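Local coordinates for protein endo-1,4-beta-xylanase C (Paenibacillus barcinonensis, PDB 4XUR) that hydrolyses the beta-1,4-linked backbone of xylan, this chain being a family 22 carbohydrate-binding module of the enzyme that holds xylo-oligosaccharides, at residues A[40-45]-A[163-168]; A[19-24]-A[44-49]; A[55-60]-A[149-154]. One frame throughout, in Å; residues are numbered along the deposited sequence.

Contact 1 (A[40-45]-A[163-168]); sequences SGIGHN and PFYVDD. With CA (calcium ion), chain G.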
loop_
_atom_site.group_PDB
_atom_site.type_symbol
_atom_site.label_atom_id
_atom_site.label_comp_id
_atom_site.label_asym_id
_atom_site.label_seq_id
_atom_site.Cartn_x
_atom_site.Cartn_y
_atom_site.Cartn_z
ATOM N N SER A 40 1.252 -17.823 -4.949
ATOM C CA SER A 40 1.527 -18.064 -6.339
ATOM C C SER A 40 0.257 -18.541 -7.084
ATOM O O SER A 40 -0.651 -19.112 -6.490
ATOM C CB SER A 40 2.692 -19.075 -6.491
ATOM O OG SER A 40 2.213 -20.398 -6.260
ATOM N N GLY A 41 0.231 -18.295 -8.377
ATOM C CA GLY A 41 -0.930 -18.543 -9.220
ATOM C C GLY A 41 -1.885 -17.399 -9.324
ATOM O O GLY A 41 -2.910 -17.486 -9.993
ATOM N N ILE A 42 -1.550 -16.274 -8.657
ATOM C CA ILE A 42 -2.337 -15.030 -8.737
ATOM C C ILE A 42 -1.294 -13.901 -8.822
ATOM O O ILE A 42 -0.420 -13.795 -7.945
ATOM C CB ILE A 42 -3.218 -14.781 -7.493
ATOM C CG1 ILE A 42 -4.400 -15.782 -7.464
ATOM C CG2 ILE A 42 -3.735 -13.336 -7.499
ATOM C CD1 ILE A 42 -5.464 -15.501 -8.479
ATOM N N GLY A 43 -1.394 -13.106 -9.887
ATOM C CA GLY A 43 -0.420 -12.088 -10.179
ATOM C C GLY A 43 -0.843 -11.136 -11.283
ATOM O O GLY A 43 -1.743 -11.458 -12.046
ATOM N N HIS A 44 -0.229 -9.943 -11.354
ATOM C CA HIS A 44 -0.452 -9.039 -12.469
ATOM C C HIS A 44 0.480 -9.415 -13.613
ATOM O O HIS A 44 1.691 -9.223 -13.533
ATOM C CB HIS A 44 -0.217 -7.531 -12.105
ATOM C CG HIS A 44 -0.343 -6.602 -13.272
ATOM N ND1 HIS A 44 -1.493 -6.478 -14.056
ATOM C CD2 HIS A 44 0.557 -5.729 -13.786
ATOM C CE1 HIS A 44 -1.280 -5.550 -14.987
ATOM N NE2 HIS A 44 -0.039 -5.105 -14.853
ATOM N N ASN A 45 -0.082 -10.067 -14.625
ATOM C CA ASN A 45 0.707 -10.607 -15.732
ATOM C C ASN A 45 1.922 -11.431 -15.233
ATOM O O ASN A 45 3.032 -11.352 -15.776
ATOM C CB ASN A 45 1.181 -9.487 -16.661
ATOM C CG ASN A 45 0.055 -8.755 -17.401
ATOM O OD1 ASN A 45 0.132 -7.550 -17.603
ATOM N ND2 ASN A 45 -0.955 -9.465 -17.838
ATOM N N PRO A 163 -10.396 -9.120 1.364
ATOM C CA PRO A 163 -8.991 -9.336 1.033
ATOM C C PRO A 163 -8.657 -8.799 -0.347
ATOM O O PRO A 163 -9.554 -8.656 -1.197
ATOM C CB PRO A 163 -8.851 -10.865 1.039
ATOM C CG PRO A 163 -10.220 -11.347 0.635
ATOM C CD PRO A 163 -11.205 -10.367 1.244
ATOM N N PHE A 164 -7.390 -8.466 -0.601
ATOM C CA PHE A 164 -6.981 -7.969 -1.895
ATOM C C PHE A 164 -5.469 -8.175 -2.131
ATOM O O PHE A 164 -4.729 -8.443 -1.218
ATOM C CB PHE A 164 -7.361 -6.493 -2.116
ATOM C CG PHE A 164 -6.657 -5.509 -1.201
ATOM C CD1 PHE A 164 -5.413 -5.059 -1.506
ATOM C CD2 PHE A 164 -7.279 -5.065 -0.059
ATOM C CE1 PHE A 164 -4.778 -4.160 -0.654
ATOM C CE2 PHE A 164 -6.669 -4.137 0.773
ATOM C CZ PHE A 164 -5.398 -3.707 0.448
ATOM N N TYR A 165 -5.112 -8.093 -3.395
ATOM C CA TYR A 165 -3.764 -8.350 -3.915
ATOM C C TYR A 165 -3.137 -7.064 -4.369
ATOM O O TYR A 165 -3.823 -6.208 -4.899
ATOM C CB TYR A 165 -3.818 -9.299 -5.141
ATOM C CG TYR A 165 -4.541 -10.617 -4.833
ATOM C CD1 TYR A 165 -5.944 -10.686 -4.891
ATOM C CD2 TYR A 165 -3.818 -11.724 -4.404
ATOM C CE1 TYR A 165 -6.616 -11.906 -4.588
ATOM C CE2 TYR A 165 -4.453 -12.927 -4.075
ATOM C CZ TYR A 165 -5.862 -12.998 -4.204
ATOM O OH TYR A 165 -6.503 -14.173 -3.880
ATOM N N VAL A 166 -1.826 -6.927 -4.153
ATOM C CA VAL A 166 -1.045 -5.904 -4.854
ATOM C C VAL A 166 0.174 -6.513 -5.559
ATOM O O VAL A 166 0.632 -7.578 -5.148
ATOM C CB VAL A 166 -0.507 -4.754 -3.937
ATOM C CG1 VAL A 166 -1.668 -4.028 -3.251
ATOM C CG2 VAL A 166 0.473 -5.256 -2.907
ATOM N N ASP A 167 0.631 -5.872 -6.609
ATOM C CA ASP A 167 1.763 -6.342 -7.421
ATOM C C ASP A 167 2.415 -5.179 -8.172
ATOM O O ASP A 167 1.849 -4.097 -8.297
ATOM C CB ASP A 167 1.277 -7.421 -8.426
ATOM C CG ASP A 167 2.348 -8.361 -8.882
ATOM O OD1 ASP A 167 3.497 -8.386 -8.349
ATOM O OD2 ASP A 167 2.005 -9.158 -9.788
ATOM N N ASP A 168 3.636 -5.404 -8.654
ATOM C CA ASP A 168 4.342 -4.463 -9.544
ATOM C C ASP A 168 4.409 -3.026 -8.957
ATOM O O ASP A 168 4.044 -2.041 -9.629
ATOM C CB ASP A 168 3.739 -4.473 -10.956
ATOM C CG ASP A 168 4.067 -5.760 -11.729
ATOM O OD1 ASP A 168 5.068 -6.476 -11.385
ATOM O OD2 ASP A 168 3.298 -6.083 -12.672
HETATM CA CA CA G . 4.209 -10.387 -9.617
HETATM O O HOH W 1 5.017 -9.263 -11.329
#
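I42 lays a methyl group on one face of the Y165 ring, the two side chains meeting at about a right angle. The methyl is the CG2 branch, which lies 21° off the ring normal and is shifted toward the CD2-CE2 rim, with I42 CG2 3.5 Å from Y165 CD2: a CH-pi contact. This CG2 stands anti to the backbone N of I42, while CG1 takes the place beside that nitrogen (chi1 -71°). The hydroxyl at the far end of Y165 is hydrogen-bonded to K51.

Two residues further along both segments, the contact turns polar. The carboxylate of D167 grips the calcium ion with both oxygens, OD1 and OD2 each 2.5 Å from the metal. OD2 also spends its anti lone pair, the one directed away from OD1, on the backbone of H44, with H44 N to D167 OD2 at 2.8 Å. Metal and N-H together fix the rotation of the carboxylate.

D168 deals with the H44 side chain. Its OD2 comes to the ring edge in the imidazole plane, 3.0 Å from H44 CD2, while the two flat groups are turned 78° apart. W81 stacks on the same ring. The other oxygen, D168 OD1, accepts from the calcium-bound water at 2.8 Å and so stands in the second shell, holding the water that binds the metal. A metal-binding aspartate on a strand that also holds a neighbouring loop by its backbone N-H is consistent with the calcium site of a family 22 beta-sandwich.

Contact 2 (A[19-24]-A[44-49]); sequences DFEDGN and HNSNRS. Unlike the reference sequence in segment 19-24: D19 (reference Tyr). With CA (calcium ion), chain G.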
loop_
_atom_site.group_PDB
_atom_site.type_symbol
_atom_site.label_atom_id
_atom_site.label_comp_id
_atom_site.label_asym_id
_atom_site.label_seq_id
_atom_site.Cartn_x
_atom_site.Cartn_y
_atom_site.Cartn_z
ATOM N N ASP A 19 8.019 -7.063 -7.407
ATOM C CA ASP A 19 7.199 -7.880 -8.297
ATOM C C ASP A 19 6.870 -9.227 -7.654
ATOM O O ASP A 19 6.072 -9.965 -8.191
ATOM C CB ASP A 19 7.823 -8.037 -9.695
ATOM C CG ASP A 19 9.181 -8.788 -9.647
ATOM O OD1 ASP A 19 9.459 -9.546 -8.695
ATOM O OD2 ASP A 19 9.968 -8.619 -10.572
ATOM N N PHE A 20 7.455 -9.496 -6.469
ATOM C CA PHE A 20 7.198 -10.687 -5.681
ATOM C C PHE A 20 7.481 -12.034 -6.350
ATOM O O PHE A 20 7.142 -13.068 -5.804
ATOM C CB PHE A 20 5.733 -10.690 -5.151
ATOM C CG PHE A 20 5.437 -9.440 -4.409
ATOM C CD1 PHE A 20 5.954 -9.283 -3.108
ATOM C CD2 PHE A 20 4.710 -8.470 -4.970
ATOM C CE1 PHE A 20 5.750 -8.097 -2.418
ATOM C CE2 PHE A 20 4.454 -7.239 -4.273
ATOM C CZ PHE A 20 4.974 -7.081 -3.015
ATOM N N GLU A 21 8.234 -12.006 -7.426
ATOM C CA GLU A 21 8.418 -13.224 -8.243
ATOM C C GLU A 21 9.407 -14.168 -7.612
ATOM O O GLU A 21 9.382 -15.398 -7.920
ATOM C CB GLU A 21 8.801 -12.841 -9.659
ATOM C CG GLU A 21 7.677 -12.198 -10.475
ATOM C CD GLU A 21 6.355 -12.977 -10.465
ATOM O OE1 GLU A 21 6.340 -14.164 -10.878
ATOM O OE2 GLU A 21 5.297 -12.422 -10.064
ATOM N N ASP A 22 10.293 -13.632 -6.763
ATOM C CA ASP A 22 11.171 -14.426 -5.921
ATOM C C ASP A 22 10.499 -15.107 -4.721
ATOM O O ASP A 22 11.180 -15.816 -3.966
ATOM C CB ASP A 22 12.367 -13.580 -5.430
ATOM C CG ASP A 22 11.953 -12.325 -4.634
ATOM O OD1 ASP A 22 10.784 -12.249 -4.145
ATOM O OD2 ASP A 22 12.773 -11.384 -4.514
ATOM N N GLY A 23 9.232 -14.796 -4.439
ATOM C CA GLY A 23 8.496 -15.385 -3.335
ATOM C C GLY A 23 8.709 -14.773 -1.982
ATOM O O GLY A 23 8.243 -15.310 -0.957
ATOM N N ASN A 24 9.445 -13.656 -1.948
ATOM C CA ASN A 24 9.901 -13.129 -0.652
ATOM C C ASN A 24 9.018 -12.022 -0.184
ATOM O O ASN A 24 8.739 -11.097 -0.930
ATOM C CB ASN A 24 11.352 -12.611 -0.726
ATOM C CG ASN A 24 12.355 -13.716 -1.013
ATOM O OD1 ASN A 24 12.194 -14.858 -0.567
ATOM N ND2 ASN A 24 13.379 -13.377 -1.777
ATOM N N HIS A 44 -0.229 -9.943 -11.354
ATOM C CA HIS A 44 -0.452 -9.039 -12.469
ATOM C C HIS A 44 0.480 -9.415 -13.613
ATOM O O HIS A 44 1.691 -9.223 -13.533
ATOM C CB HIS A 44 -0.217 -7.531 -12.105
ATOM C CG HIS A 44 -0.343 -6.602 -13.272
ATOM N ND1 HIS A 44 -1.493 -6.478 -14.056
ATOM C CD2 HIS A 44 0.557 -5.729 -13.786
ATOM C CE1 HIS A 44 -1.280 -5.550 -14.987
ATOM N NE2 HIS A 44 -0.039 -5.105 -14.853
ATOM N N ASN A 45 -0.082 -10.067 -14.625
ATOM C CA ASN A 45 0.707 -10.607 -15.732
ATOM C C ASN A 45 1.922 -11.431 -15.233
ATOM O O ASN A 45 3.032 -11.352 -15.776
ATOM C CB ASN A 45 1.181 -9.487 -16.661
ATOM C CG ASN A 45 0.055 -8.755 -17.401
ATOM O OD1 ASN A 45 0.132 -7.550 -17.603
ATOM N ND2 ASN A 45 -0.955 -9.465 -17.838
ATOM N N SER A 46 1.697 -12.227 -14.190
ATOM C CA SER A 46 2.754 -12.991 -13.533
ATOM C C SER A 46 2.149 -13.990 -12.598
ATOM O O SER A 46 0.931 -14.051 -12.465
ATOM C CB SER A 46 3.711 -12.074 -12.784
ATOM O OG SER A 46 3.035 -11.229 -11.812
ATOM N N ASN A 47 3.008 -14.737 -11.925
ATOM C CA ASN A 47 2.593 -15.827 -11.087
ATOM C C ASN A 47 2.507 -15.536 -9.609
ATOM O O ASN A 47 1.899 -16.311 -8.844
ATOM C CB ASN A 47 3.533 -17.039 -11.334
ATOM C CG ASN A 47 2.993 -18.336 -10.720
ATOM O OD1 ASN A 47 1.868 -18.757 -11.003
ATOM N ND2 ASN A 47 3.807 -18.977 -9.874
ATOM N N ARG A 48 3.085 -14.421 -9.160
ATOM C CA ARG A 48 3.126 -14.134 -7.730
ATOM C C ARG A 48 2.745 -12.689 -7.418
ATOM O O ARG A 48 2.983 -11.777 -8.234
ATOM C CB ARG A 48 4.501 -14.465 -7.148
ATOM C CG ARG A 48 4.904 -15.928 -7.429
ATOM C CD ARG A 48 5.959 -16.470 -6.532
ATOM N NE ARG A 48 6.421 -17.783 -7.024
ATOM C CZ ARG A 48 7.451 -18.458 -6.531
ATOM N NH1 ARG A 48 8.126 -17.998 -5.498
ATOM N NH2 ARG A 48 7.773 -19.623 -7.072
ATOM N N SER A 49 2.157 -12.517 -6.236
ATOM C CA SER A 49 1.703 -11.175 -5.789
ATOM C C SER A 49 1.512 -11.218 -4.307
ATOM O O SER A 49 1.683 -12.229 -3.679
ATOM C CB SER A 49 0.440 -10.799 -6.552
ATOM O OG SER A 49 -0.640 -11.659 -6.228
HETATM CA CA CA G . 4.209 -10.387 -9.617
HETATM O O HOH W 1 5.017 -9.263 -11.329
#
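The calcium site of this beta-sandwich draws D19 and E21, in the loop after strand 16-18, against S46 of the loop before strand 48-53 and R48 at that strand's start, and illustrates how one ion can draw two pieces of chain together. Each segment gives one backbone carbonyl and one side-chain oxygen: D19 O and E21 OE2 from 19-24, S46 OG and R48 O from 44-49. The shortest of these four bonds joins R48 O to the calcium at 2.3 Å. The shared ion brings E21 OE2 to within 3.0 Å of R48 O, a proximity imposed by the metal.

E21 starts away from its partner, but a bend at chi2 (-50°) folds the carboxylate back. There OE2, 2.4 Å from the calcium, also accepts from R48 N at 3.1 Å, met on its syn side and 20° out of the carboxylate plane. S46 OG gives its proton to H44 O at 3.0 Å. D19, a tyrosine in the reference sequence, forms an Asx turn in which its OD1 accepts from E21 N, met from above the carboxylate plane.

Beyond the site, R48, extended from CG to NE, runs alongside the type I turn from F20 to G23. E21 O lies over one face of the guanidinium, and R48 NH1 comes 3.4 Å from G23 CA at its edge. F20 CB rests 4.1 Å from S49 CA, while its ring meets W28 and packs on V38 and D167. The loop following strand 16-18 thus lies against strand 48-53, which pairs with 35-40 and 164-173; D167 of the latter completes the protein ligands of the calcium.

Contact 3 (A[55-60]-A[149-154]); sequences RSETYH and PWKQSS. With XYP (beta-D-xylopyranose), chain D; XYP (beta-D-xylopyranose), chain B.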
loop_
_atom_site.group_PDB
_atom_site.type_symbol
_atom_site.label_atom_id
_atom_site.label_comp_id
_atom_site.label_asym_id
_atom_site.label_seq_id
_atom_site.Cartn_x
_atom_site.Cartn_y
_atom_site.Cartn_z
ATOM N N ARG A 55 -8.494 -8.999 7.163
ATOM C CA ARG A 55 -8.636 -7.581 7.446
ATOM C C ARG A 55 -9.895 -7.381 8.314
ATOM O O ARG A 55 -10.931 -7.937 8.018
ATOM C CB ARG A 55 -8.720 -6.767 6.149
ATOM C CG ARG A 55 -7.560 -6.990 5.154
ATOM C CD ARG A 55 -7.787 -6.247 3.811
ATOM N NE ARG A 55 -7.825 -4.764 4.005
ATOM C CZ ARG A 55 -8.821 -3.966 3.637
ATOM N NH1 ARG A 55 -9.891 -4.415 3.045
ATOM N NH2 ARG A 55 -8.753 -2.633 3.907
ATOM N N SER A 56 -9.759 -6.609 9.372
ATOM C CA SER A 56 -10.947 -6.298 10.229
ATOM C C SER A 56 -10.975 -4.788 10.530
ATOM O O SER A 56 -11.674 -4.341 11.471
ATOM C CB SER A 56 -10.901 -7.124 11.505
ATOM O OG SER A 56 -9.816 -6.859 12.351
ATOM N N GLU A 57 -10.228 -4.022 9.748
ATOM C CA GLU A 57 -10.346 -2.582 9.719
ATOM C C GLU A 57 -10.084 -2.086 8.286
ATOM O O GLU A 57 -9.473 -2.792 7.456
ATOM C CB GLU A 57 -9.343 -1.925 10.689
ATOM C CG GLU A 57 -9.376 -2.343 12.144
ATOM C CD GLU A 57 -10.605 -1.886 12.930
ATOM O OE1 GLU A 57 -11.399 -1.075 12.448
ATOM O OE2 GLU A 57 -10.793 -2.410 14.081
ATOM N N THR A 58 -10.598 -0.894 7.961
ATOM C CA THR A 58 -10.402 -0.333 6.619
ATOM C C THR A 58 -8.928 -0.079 6.444
ATOM O O THR A 58 -8.412 -0.164 5.330
ATOM C CB THR A 58 -11.096 1.058 6.408
ATOM O OG1 THR A 58 -10.588 1.985 7.384
ATOM C CG2 THR A 58 -12.603 0.956 6.520
ATOM N N TYR A 59 -8.261 0.240 7.564
ATOM C CA TYR A 59 -6.841 0.604 7.532
ATOM C C TYR A 59 -5.837 -0.575 7.518
ATOM O O TYR A 59 -4.613 -0.333 7.413
ATOM C CB TYR A 59 -6.531 1.598 8.660
ATOM C CG TYR A 59 -6.729 1.116 10.057
ATOM C CD1 TYR A 59 -5.773 0.328 10.690
ATOM C CD2 TYR A 59 -7.881 1.472 10.789
ATOM C CE1 TYR A 59 -5.956 -0.112 12.003
ATOM C CE2 TYR A 59 -8.059 1.041 12.114
ATOM C CZ TYR A 59 -7.086 0.255 12.706
ATOM O OH TYR A 59 -7.239 -0.191 14.023
ATOM N N HIS A 60 -6.323 -1.799 7.624
ATOM C CA HIS A 60 -5.500 -2.986 7.391
ATOM C C HIS A 60 -5.131 -3.090 5.916
ATOM O O HIS A 60 -5.981 -2.980 5.035
ATOM C CB HIS A 60 -6.227 -4.261 7.871
ATOM C CG HIS A 60 -6.408 -4.318 9.327
ATOM N ND1 HIS A 60 -7.168 -5.298 9.953
ATOM C CD2 HIS A 60 -5.895 -3.560 10.312
ATOM C CE1 HIS A 60 -7.126 -5.099 11.263
ATOM N NE2 HIS A 60 -6.359 -4.059 11.508
ATOM N N PRO A 149 -11.182 2.914 1.758
ATOM C CA PRO A 149 -11.452 4.271 2.356
ATOM C C PRO A 149 -11.791 4.251 3.835
ATOM O O PRO A 149 -12.500 3.416 4.314
ATOM C CB PRO A 149 -12.645 4.748 1.511
ATOM C CG PRO A 149 -12.458 4.111 0.185
ATOM C CD PRO A 149 -11.916 2.723 0.520
ATOM N N TRP A 150 -11.242 5.229 4.562
ATOM C CA TRP A 150 -11.293 5.331 5.994
ATOM C C TRP A 150 -12.662 5.665 6.632
ATOM O O TRP A 150 -13.409 6.380 6.015
ATOM C CB TRP A 150 -10.361 6.532 6.258
ATOM C CG TRP A 150 -10.545 7.140 7.492
ATOM C CD1 TRP A 150 -11.110 8.398 7.758
ATOM C CD2 TRP A 150 -10.186 6.572 8.716
ATOM N NE1 TRP A 150 -11.109 8.606 9.125
ATOM C CE2 TRP A 150 -10.547 7.495 9.734
ATOM C CE3 TRP A 150 -9.638 5.352 9.074
ATOM C CZ2 TRP A 150 -10.324 7.230 11.069
ATOM C CZ3 TRP A 150 -9.431 5.096 10.355
ATOM C CH2 TRP A 150 -9.754 6.024 11.367
ATOM N N LYS A 151 -13.056 5.168 7.812
ATOM C CA LYS A 151 -13.132 3.741 8.221
ATOM C C LYS A 151 -14.614 3.337 8.626
ATOM O O LYS A 151 -15.314 2.747 7.802
ATOM C CB LYS A 151 -12.155 3.369 9.316
ATOM C CG LYS A 151 -12.344 1.925 9.780
ATOM C CD LYS A 151 -11.561 1.551 11.016
ATOM C CE LYS A 151 -11.217 2.765 11.893
ATOM N NZ LYS A 151 -11.102 2.466 13.362
ATOM N N GLN A 152 -15.175 3.568 9.825
ATOM C CA GLN A 152 -14.665 3.953 11.115
ATOM C C GLN A 152 -15.062 2.714 11.933
ATOM O O GLN A 152 -16.172 2.216 11.711
ATOM C CB GLN A 152 -15.475 5.164 11.614
ATOM C CG GLN A 152 -15.533 6.410 10.701
ATOM C CD GLN A 152 -16.979 6.937 10.536
ATOM O OE1 GLN A 152 -17.882 6.189 10.119
ATOM N NE2 GLN A 152 -17.194 8.215 10.842
ATOM N N SER A 153 -14.203 2.237 12.860
ATOM C CA SER A 153 -14.343 0.894 13.549
ATOM C C SER A 153 -15.788 0.653 13.921
ATOM O O SER A 153 -16.380 -0.393 13.609
ATOM C CB SER A 153 -13.481 0.775 14.835
ATOM O OG SER A 153 -13.306 -0.577 15.269
ATOM N N SER A 154 -16.369 1.657 14.566
ATOM C CA SER A 154 -17.810 1.666 14.820
ATOM C C SER A 154 -18.665 1.238 13.605
ATOM O O SER A 154 -19.583 0.476 13.746
ATOM C CB SER A 154 -18.222 3.090 15.218
ATOM O OG SER A 154 -17.523 4.034 14.401
HETATM C C1 XYP D . -3.726 2.818 13.057
HETATM C C2 XYP D . -4.787 3.763 13.530
HETATM C C3 XYP D . -5.739 4.147 12.438
HETATM C C4 XYP D . -4.939 4.629 11.211
HETATM C C5 XYP D . -3.860 3.626 10.836
HETATM O O2 XYP D . -5.529 3.130 14.634
HETATM O O3 XYP D . -6.600 5.201 12.851
HETATM O O4 XYP D . -5.817 4.775 10.136
HETATM O O5 XYP D . -2.995 3.406 11.938
HETATM C C1 XYP B . -5.488 5.844 9.276
HETATM C C2 XYP B . -6.005 5.582 7.861
HETATM C C3 XYP B . -5.768 6.770 6.936
HETATM C C4 XYP B . -6.280 8.064 7.613
HETATM C C5 XYP B . -5.748 8.193 9.044
HETATM O O2 XYP B . -5.310 4.473 7.306
HETATM O O3 XYP B . -6.438 6.599 5.712
HETATM O O4 XYP B . -5.804 9.171 6.812
HETATM O O5 XYP B . -6.119 7.061 9.803
#
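E57 OE1 is approached by two groups of segment 149-154: K151 NZ makes a long salt bridge to it at 3.7 Å, and S153 OG can give its proton, only weakly, to this oxygen or to OE2. E57 reaches across from a loop whose ends are pinned together, R55 NE (2.8 Å) and R55 NH2 (3.0 Å) binding H60 O side-on in the guanidinium plane.

The aliphatic end of K151 runs along the edge of the Y59 ring, K151 CE meeting it in plane. Y59 CG sits between the backbone N and the carbonyl carbon (chi1 63°), which brings the ring to the xylan-binding cleft of the module: one face is backed by E57 CB, while the opposite face carries the chain D xylose, its C3 over the ring centre. W150 presents an edge to Y59, with W150 CZ3 4.0 Å from Y59 CD2, and turns a face to the chain B xylose, whose ring oxygen is offset toward the rim. An alanine at Y59 would take away that flat platform, and the chain D sugar is likely to lose its support. T58 CG2 packs 3.3 Å from P149 O, and T58 OG1 is buried here with no polar partner in the model.

From the N terminus, contact 2 closes first, its segment 44-49 returning to 19-24 around a short loop that contains strand 35-40. Contact 1 begins on the same loop that ends contact 2, sharing H44 and N45, and closes a far longer excursion at 163-168, so the two are linked end to end around one calcium ion. Contact 3 opens and closes inside that excursion and follows contact 2 in series. Contacts 1 and 2 tie loops to the sheet holding strands 48-53 and 164-173; contact 3 joins loops at the sugar-binding cleft, its centre about 22 Å from that of contact 1. F164 packs against R55 where those two approach, F164 CE2 lying 3.5 Å from R55 NE.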